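Local atomic coordinates of Zn-dependent hydrolase, glyoxylase (Echinicola vietnamensis, PDB entry 6T5K), a protein that probably hydrolyses beta-lactam antibiotics to substituted beta-amino acids, as a zinc-dependent class B metallo-beta-lactamase. Residues 50-62 and 217-229. Numbering follows the deposited sequence. Where two conformers were deposited one is given.
Sequences TFGKVACNGMIVI and RLVIPGHGNWGDK. With ZN (zinc ion), chain H.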
ATOM      1  N   THR A  50      -9.624   3.690  19.024  1.00 94.81           N
ATOM      2  CA  THR A  50     -11.043   3.481  18.774  1.00 94.90           C
ATOM      3  C   THR A  50     -11.374   2.160  18.093  1.00 94.51           C
ATOM      4  O   THR A  50     -12.546   1.774  18.077  1.00 94.62           O
ATOM      5  CB  THR A  50     -11.586   4.641  17.922  1.00 94.95           C
ATOM      6  OG1 THR A  50     -11.519   5.861  18.672  1.00 94.92           O
ATOM      7  CG2 THR A  50     -13.027   4.391  17.492  1.00 95.00           C
ATOM      8  N   PHE A  51     -10.393   1.448  17.544  0.60 93.52           N
ATOM      9  CA  PHE A  51     -10.698   0.287  16.720  0.60 91.92           C
ATOM     10  C   PHE A  51      -9.990  -0.999  17.139  0.60 89.34           C
ATOM     11  O   PHE A  51     -10.190  -2.030  16.486  0.60 89.50           O
ATOM     12  CB  PHE A  51     -10.455   0.601  15.227  0.60 92.38           C
ATOM     13  CG  PHE A  51     -11.242   1.807  14.709  0.60 92.50           C
ATOM     14  CD1 PHE A  51     -12.627   1.759  14.584  0.60 92.55           C
ATOM     15  CD2 PHE A  51     -10.592   2.981  14.347  0.60 92.24           C
ATOM     16  CE1 PHE A  51     -13.342   2.855  14.106  0.60 92.33           C
ATOM     17  CE2 PHE A  51     -11.303   4.076  13.872  0.60 91.99           C
ATOM     18  CZ  PHE A  51     -12.677   4.013  13.754  0.60 92.05           C
ATOM     19  N   GLY A  52      -9.194  -0.979  18.209  1.00 86.33           N
ATOM     20  CA  GLY A  52      -8.595  -2.191  18.734  1.00 83.58           C
ATOM     21  C   GLY A  52      -7.147  -2.374  18.324  1.00 80.48           C
ATOM     22  O   GLY A  52      -6.436  -1.384  18.117  1.00 80.53           O
ATOM     23  N   LYS A  53      -6.682  -3.624  18.233  1.00 76.31           N
ATOM     24  CA  LYS A  53      -5.391  -3.907  17.617  1.00 71.67           C
ATOM     25  C   LYS A  53      -5.597  -4.122  16.124  1.00 66.29           C
ATOM     26  O   LYS A  53      -6.362  -5.024  15.721  1.00 66.06           O
ATOM     27  CB  LYS A  53      -4.673  -5.107  18.231  1.00 71.88           C
ATOM     28  CG  LYS A  53      -3.309  -5.342  17.555  1.00 72.07           C
ATOM     29  CD  LYS A  53      -2.318  -6.052  18.445  1.00 72.51           C
ATOM     30  CE  LYS A  53      -2.493  -7.559  18.344  1.00 73.31           C
ATOM     31  NZ  LYS A  53      -1.202  -8.299  18.389  1.00 73.61           N
ATOM     32  N   VAL A  54      -4.862  -3.337  15.322  1.00 60.08           N
ATOM     33  CA  VAL A  54      -5.179  -3.124  13.917  1.00 53.70           C
ATOM     34  C   VAL A  54      -4.024  -3.625  13.088  1.00 46.07           C
ATOM     35  O   VAL A  54      -2.895  -3.167  13.289  1.00 45.60           O
ATOM     36  CB  VAL A  54      -5.427  -1.630  13.661  1.00 54.65           C
ATOM     37  CG1 VAL A  54      -5.821  -1.340  12.242  1.00 54.85           C
ATOM     38  CG2 VAL A  54      -6.462  -1.080  14.643  1.00 55.76           C
ATOM     39  N   ALA A  55      -4.296  -4.580  12.186  1.00 40.96           N
ATOM     40  CA  ALA A  55      -3.289  -4.956  11.215  1.00 36.71           C
ATOM     41  C   ALA A  55      -3.249  -3.913  10.112  1.00 30.48           C
ATOM     42  O   ALA A  55      -4.297  -3.443   9.661  1.00 30.19           O
ATOM     43  CB  ALA A  55      -3.613  -6.333  10.674  1.00 38.28           C
ATOM     44  N   CYS A  56      -2.039  -3.529   9.704  1.00 23.88           N
ATOM     45  CA  CYS A  56      -1.821  -2.589   8.613  1.00 22.14           C
ATOM     46  C   CYS A  56      -1.057  -3.316   7.520  1.00 19.81           C
ATOM     47  O   CYS A  56      -0.050  -3.980   7.795  1.00 21.72           O
ATOM     48  CB  CYS A  56      -1.009  -1.384   9.061  1.00 23.86           C
ATOM     49  SG  CYS A  56      -1.788  -0.437  10.393  1.00 27.19           S
ATOM     50  N   ASN A  57      -1.539  -3.205   6.291  1.00 18.65           N
ATOM     51  CA  ASN A  57      -0.933  -3.878   5.159  1.00 18.79           C
ATOM     52  C   ASN A  57      -0.143  -2.909   4.286  1.00 18.50           C
ATOM     53  O   ASN A  57      -0.548  -1.766   4.077  1.00 18.44           O
ATOM     54  CB  ASN A  57      -1.996  -4.512   4.261  1.00 19.77           C
ATOM     55  CG  ASN A  57      -2.818  -5.536   4.970  1.00 19.13           C
ATOM     56  OD1 ASN A  57      -2.358  -6.214   5.915  1.00 22.21           O
ATOM     57  ND2 ASN A  57      -4.056  -5.679   4.523  1.00 19.20           N
ATOM     58  N   GLY A  58       0.980  -3.394   3.764  1.00 16.36           N
ATOM     59  CA  GLY A  58       1.574  -2.838   2.570  1.00 18.12           C
ATOM     60  C   GLY A  58       1.876  -3.960   1.597  1.00 17.61           C
ATOM     61  O   GLY A  58       1.567  -5.130   1.844  1.00 17.04           O
ATOM     62  N   MET A  59       2.494  -3.587   0.491  1.00 15.77           N
ATOM     63  CA  MET A  59       2.779  -4.538  -0.576  1.00 15.48           C
ATOM     64  C   MET A  59       4.259  -4.434  -0.920  1.00 14.57           C
ATOM     65  O   MET A  59       4.833  -3.351  -0.870  1.00 18.58           O
ATOM     66  CB  MET A  59       1.927  -4.249  -1.829  1.00 16.53           C
ATOM     67  CG  MET A  59       2.233  -5.198  -3.000  1.00 17.50           C
ATOM     68  SD  MET A  59       1.061  -5.045  -4.384  1.00 16.06           S
ATOM     69  CE  MET A  59       1.581  -3.498  -5.108  1.00 16.72           C
ATOM     70  N   ILE A  60       4.861  -5.561  -1.262  1.00 14.55           N
ATOM     71  CA  ILE A  60       6.176  -5.611  -1.882  1.00 15.45           C
ATOM     72  C   ILE A  60       6.002  -6.282  -3.231  1.00 15.44           C
ATOM     73  O   ILE A  60       5.386  -7.349  -3.318  1.00 16.73           O
ATOM     74  CB  ILE A  60       7.190  -6.406  -1.043  1.00 17.06           C
ATOM     75  CG1 ILE A  60       7.070  -6.070   0.432  1.00 18.74           C
ATOM     76  CG2 ILE A  60       8.612  -6.116  -1.551  1.00 17.49           C
ATOM     77  CD1 ILE A  60       7.844  -7.007   1.290  1.00 20.97           C
ATOM     78  N   VAL A  61       6.541  -5.668  -4.281  1.00 15.38           N
ATOM     79  CA  VAL A  61       6.654  -6.300  -5.584  1.00 15.28           C
ATOM     80  C   VAL A  61       8.114  -6.657  -5.774  1.00 15.32           C
ATOM     81  O   VAL A  61       8.978  -5.804  -5.565  1.00 15.76           O
ATOM     82  CB  VAL A  61       6.164  -5.361  -6.691  1.00 17.03           C
ATOM     83  CG1 VAL A  61       6.233  -6.066  -8.054  1.00 17.84           C
ATOM     84  CG2 VAL A  61       4.762  -4.887  -6.347  1.00 17.68           C
ATOM     85  N   ILE A  62       8.384  -7.914  -6.137  1.00 16.21           N
ATOM     86  CA  ILE A  62       9.748  -8.417  -6.312  1.00 16.92           C
ATOM     87  C   ILE A  62       9.847  -9.082  -7.679  1.00 17.45           C
ATOM     88  O   ILE A  62       9.053  -9.972  -8.007  1.00 19.85           O
ATOM     89  CB  ILE A  62      10.150  -9.400  -5.197  1.00 18.50           C
ATOM     90  CG1 ILE A  62       9.972  -8.750  -3.821  1.00 20.74           C
ATOM     91  CG2 ILE A  62      11.593  -9.844  -5.380  1.00 21.39           C
ATOM     92  CD1 ILE A  62      10.279  -9.667  -2.624  1.00 20.35           C
ATOM     93  N   ARG A 217      -7.086  -9.913 -10.245  1.00 15.35           N
ATOM     94  CA  ARG A 217      -7.228 -11.182  -9.556  1.00 16.14           C
ATOM     95  C   ARG A 217      -7.050 -11.077  -8.064  1.00 15.43           C
ATOM     96  O   ARG A 217      -7.603 -11.899  -7.335  1.00 17.70           O
ATOM     97  CB  ARG A 217      -6.220 -12.202 -10.097  1.00 18.05           C
ATOM     98  CG  ARG A 217      -6.451 -12.458 -11.551  1.00 20.58           C
ATOM     99  CD  ARG A 217      -5.897 -13.765 -12.019  1.00 24.73           C
ATOM    100  NE  ARG A 217      -4.454 -13.705 -12.156  1.00 27.71           N
ATOM    101  CZ  ARG A 217      -3.806 -13.232 -13.220  1.00 31.48           C
ATOM    102  NH1 ARG A 217      -4.471 -12.740 -14.249  1.00 31.76           N
ATOM    103  NH2 ARG A 217      -2.477 -13.255 -13.251  1.00 32.53           N
ATOM    104  N   LEU A 218      -6.279 -10.097  -7.604  1.00 14.31           N
ATOM    105  CA  LEU A 218      -5.976  -9.961  -6.189  1.00 14.39           C
ATOM    106  C   LEU A 218      -6.015  -8.486  -5.835  1.00 15.53           C
ATOM    107  O   LEU A 218      -5.404  -7.666  -6.530  1.00 15.35           O
ATOM    108  CB  LEU A 218      -4.594 -10.549  -5.841  1.00 17.48           C
ATOM    109  CG  LEU A 218      -4.126 -10.488  -4.373  1.00 25.14           C
ATOM    110  CD1 LEU A 218      -4.907 -11.429  -3.502  1.00 30.62           C
ATOM    111  CD2 LEU A 218      -2.650 -10.815  -4.354  1.00 29.09           C
ATOM    112  N   VAL A 219      -6.732  -8.166  -4.755  1.00 14.14           N
ATOM    113  CA  VAL A 219      -6.856  -6.806  -4.242  1.00 13.76           C
ATOM    114  C   VAL A 219      -6.442  -6.833  -2.779  1.00 14.02           C
ATOM    115  O   VAL A 219      -7.001  -7.607  -1.987  1.00 15.01           O
ATOM    116  CB  VAL A 219      -8.302  -6.291  -4.395  1.00 13.77           C
ATOM    117  CG1 VAL A 219      -8.478  -4.915  -3.767  1.00 14.63           C
ATOM    118  CG2 VAL A 219      -8.682  -6.237  -5.863  1.00 15.28           C
ATOM    119  N   ILE A 220      -5.495  -5.966  -2.420  1.00 13.14           N
ATOM    120  CA  ILE A 220      -4.924  -5.889  -1.075  1.00 14.93           C
ATOM    121  C   ILE A 220      -5.422  -4.594  -0.438  1.00 15.85           C
ATOM    122  O   ILE A 220      -5.096  -3.501  -0.932  1.00 16.15           O
ATOM    123  CB  ILE A 220      -3.392  -5.908  -1.091  1.00 15.88           C
ATOM    124  CG1 ILE A 220      -2.837  -7.149  -1.779  1.00 16.53           C
ATOM    125  CG2 ILE A 220      -2.853  -5.727   0.345  1.00 16.54           C
ATOM    126  CD1 ILE A 220      -1.410  -6.930  -2.240  1.00 17.03           C
ATOM    127  N   PRO A 221      -6.236  -4.663   0.609  1.00 14.25           N
ATOM    128  CA  PRO A 221      -6.716  -3.454   1.288  1.00 14.89           C
ATOM    129  C   PRO A 221      -5.667  -2.978   2.275  1.00 16.40           C
ATOM    130  O   PRO A 221      -4.716  -3.678   2.586  1.00 16.52           O
ATOM    131  CB  PRO A 221      -7.948  -3.969   2.052  1.00 15.61           C
ATOM    132  CG  PRO A 221      -7.534  -5.387   2.428  1.00 17.34           C
ATOM    133  CD  PRO A 221      -6.718  -5.897   1.274  1.00 15.26           C
ATOM    134  N   GLY A 222      -5.872  -1.766   2.781  1.00 16.19           N
ATOM    135  CA  GLY A 222      -4.946  -1.203   3.742  1.00 17.70           C
ATOM    136  C   GLY A 222      -4.987  -1.866   5.089  1.00 17.76           C
ATOM    137  O   GLY A 222      -3.996  -1.792   5.827  1.00 19.21           O
ATOM    138  N   HIS A 223      -6.088  -2.542   5.411  1.00 16.86           N
ATOM    139  CA  HIS A 223      -6.261  -3.249   6.670  1.00 18.46           C
ATOM    140  C   HIS A 223      -7.099  -4.484   6.379  1.00 19.88           C
ATOM    141  O   HIS A 223      -8.019  -4.420   5.564  1.00 20.75           O
ATOM    142  CB  HIS A 223      -6.977  -2.345   7.689  1.00 20.75           C
ATOM    143  CG  HIS A 223      -6.293  -1.021   7.897  1.00 24.36           C
ATOM    144  ND1 HIS A 223      -5.219  -0.853   8.749  1.00 26.93           N
ATOM    145  CD2 HIS A 223      -6.510   0.185   7.325  1.00 26.35           C
ATOM    146  CE1 HIS A 223      -4.808   0.406   8.690  1.00 27.82           C
ATOM    147  NE2 HIS A 223      -5.590   1.061   7.845  1.00 26.48           N
ATOM    148  N   GLY A 224      -6.788  -5.598   7.041  1.00 20.96           N
ATOM    149  CA  GLY A 224      -7.618  -6.790   6.917  1.00 20.21           C
ATOM    150  C   GLY A 224      -7.174  -7.715   5.808  1.00 19.41           C
ATOM    151  O   GLY A 224      -6.117  -7.551   5.194  1.00 21.36           O
ATOM    152  N   ASN A 225      -8.033  -8.695   5.545  0.58 19.26           N
ATOM    153  CA  ASN A 225      -7.721  -9.737   4.580  0.58 19.22           C
ATOM    154  C   ASN A 225      -7.768  -9.220   3.145  0.58 18.23           C
ATOM    155  O   ASN A 225      -8.674  -8.470   2.760  0.58 18.08           O
ATOM    156  CB  ASN A 225      -8.690 -10.914   4.731  0.58 20.11           C
ATOM    157  CG  ASN A 225      -8.478 -11.690   6.021  0.58 25.47           C
ATOM    158  OD1 ASN A 225      -7.366 -11.796   6.516  0.58 27.91           O
ATOM    159  ND2 ASN A 225      -9.553 -12.228   6.571  0.58 29.27           N
ATOM    160  N   TRP A 226      -6.799  -9.653   2.335  1.00 17.89           N
ATOM    161  CA  TRP A 226      -6.888  -9.425   0.913  1.00 17.49           C
ATOM    162  C   TRP A 226      -7.837 -10.447   0.285  1.00 17.49           C
ATOM    163  O   TRP A 226      -8.191 -11.478   0.868  1.00 19.85           O
ATOM    164  CB  TRP A 226      -5.488  -9.512   0.319  1.00 17.53           C
ATOM    165  CG  TRP A 226      -4.699 -10.687   0.784  1.00 18.72           C
ATOM    166  CD1 TRP A 226      -4.606 -11.895   0.169  1.00 21.01           C
ATOM    167  CD2 TRP A 226      -3.848 -10.760   1.945  1.00 20.85           C
ATOM    168  NE1 TRP A 226      -3.777 -12.718   0.875  1.00 22.09           N
ATOM    169  CE2 TRP A 226      -3.314 -12.051   1.983  1.00 22.57           C
ATOM    170  CE3 TRP A 226      -3.530  -9.867   2.968  1.00 23.26           C
ATOM    171  CZ2 TRP A 226      -2.441 -12.455   2.980  1.00 24.96           C
ATOM    172  CZ3 TRP A 226      -2.689 -10.276   3.964  1.00 24.79           C
ATOM    173  CH2 TRP A 226      -2.146 -11.549   3.956  1.00 25.72           C
ATOM    174  N   GLY A 227      -8.190 -10.171  -0.943  1.00 15.40           N
ATOM    175  CA  GLY A 227      -9.161 -10.974  -1.652  1.00 15.96           C
ATOM    176  C   GLY A 227      -9.077 -10.658  -3.128  1.00 15.28           C
ATOM    177  O   GLY A 227      -8.015 -10.323  -3.650  1.00 15.82           O
ATOM    178  N   ASP A 228     -10.206 -10.803  -3.826  1.00 15.53           N
ATOM    179  CA  ASP A 228     -10.298 -10.570  -5.263  1.00 14.70           C
ATOM    180  C   ASP A 228     -11.076  -9.283  -5.543  1.00 15.28           C
ATOM    181  O   ASP A 228     -11.196  -8.417  -4.668  1.00 16.03           O
ATOM    182  CB  ASP A 228     -10.852 -11.833  -5.923  1.00 16.07           C
ATOM    183  CG  ASP A 228     -12.176 -12.262  -5.357  1.00 16.84           C
ATOM    184  OD1 ASP A 228     -13.102 -11.417  -5.384  1.00 15.50           O
ATOM    185  OD2 ASP A 228     -12.278 -13.427  -4.847  1.00 18.68           O
ATOM    186  N   LYS A 229     -11.581  -9.144  -6.788  0.50 15.56           N
ATOM    187  CA  LYS A 229     -12.303  -7.939  -7.177  0.50 14.82           C
ATOM    188  C   LYS A 229     -13.474  -7.652  -6.249  0.50 15.22           C
ATOM    189  O   LYS A 229     -13.920  -6.506  -6.175  0.50 16.85           O
ATOM    190  CB  LYS A 229     -12.856  -8.077  -8.604  0.50 17.82           C
ATOM    191  CG  LYS A 229     -11.935  -7.677  -9.704  0.50 20.67           C
ATOM    192  CD  LYS A 229     -12.600  -7.850 -11.066  0.50 20.62           C
ATOM    193  CE  LYS A 229     -12.549  -9.257 -11.596  0.30 20.81           C
ATOM    194  NZ  LYS A 229     -13.533 -10.214 -11.057  0.50 20.26           N
TER
HETATM  195 ZN    ZN H1207      -5.114   3.030   7.012  0.54 20.81          ZN
HETATM  196  O   HOH W   1      -3.725  -8.324   6.848  1.00 34.82           O
HETATM  197  O   HOH W   2      -4.674   5.019   7.622  1.00 25.88           O
HETATM  198  O   HOH W   3      -7.399   3.196   7.174  1.00 33.97           O
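Asn57 and His223 carry this contact, in which the two beta-sheets of the metallo-beta-lactamase alpha-beta/beta-alpha sandwich meet beside the zinc centre: strand 54-62 belongs to one sheet, strand 218-221 is the edge strand of the other, and the turn after it delivers a metal ligand. The case illustrates how a second-shell bond can fix a first-shell ligand. His223 binds the zinc ion through NE2 at 2.2 Å, alongside Asp104 and Cys182, while its other ring nitrogen, ND1, donates to Ala55 O at 2.9 Å. That oxygen lies at the ring edge in the imidazole plane, so metal and carbonyl together restrain ring rotation; the carbonyl probably also makes the imidazole a slightly stronger donor to zinc. Cys56 SG lies at the ring edge too, 3.6 Å from His223 CE1, and Val54 CG1 approaches ND1 obliquely.

Deeper in the interface, the amide of Asn57 reaches across to the turn. With CG anti to its own carbonyl carbon (chi1 -61°), the amide heads for the turn, and the rotation about chi2 (-30°) brings ND2 to two carbonyls, Pro221 O at 2.9 Å and Gly224 O at 2.9 Å, both near the amide plane. ND2 lies in the carbonyl plane of Gly224 but above that of Pro221. The backbone N of Asn57 adds a nearly straight bond (172°) to Gly222 O. Farther along the strand Met59 crosses Ile220 at about a right angle, SD against CD1, both resting on Val177 and Phe179. A water joins the cluster, donating to Asn57 OD1 at 2.7 Å and to Gly224 O at 3.0 Å.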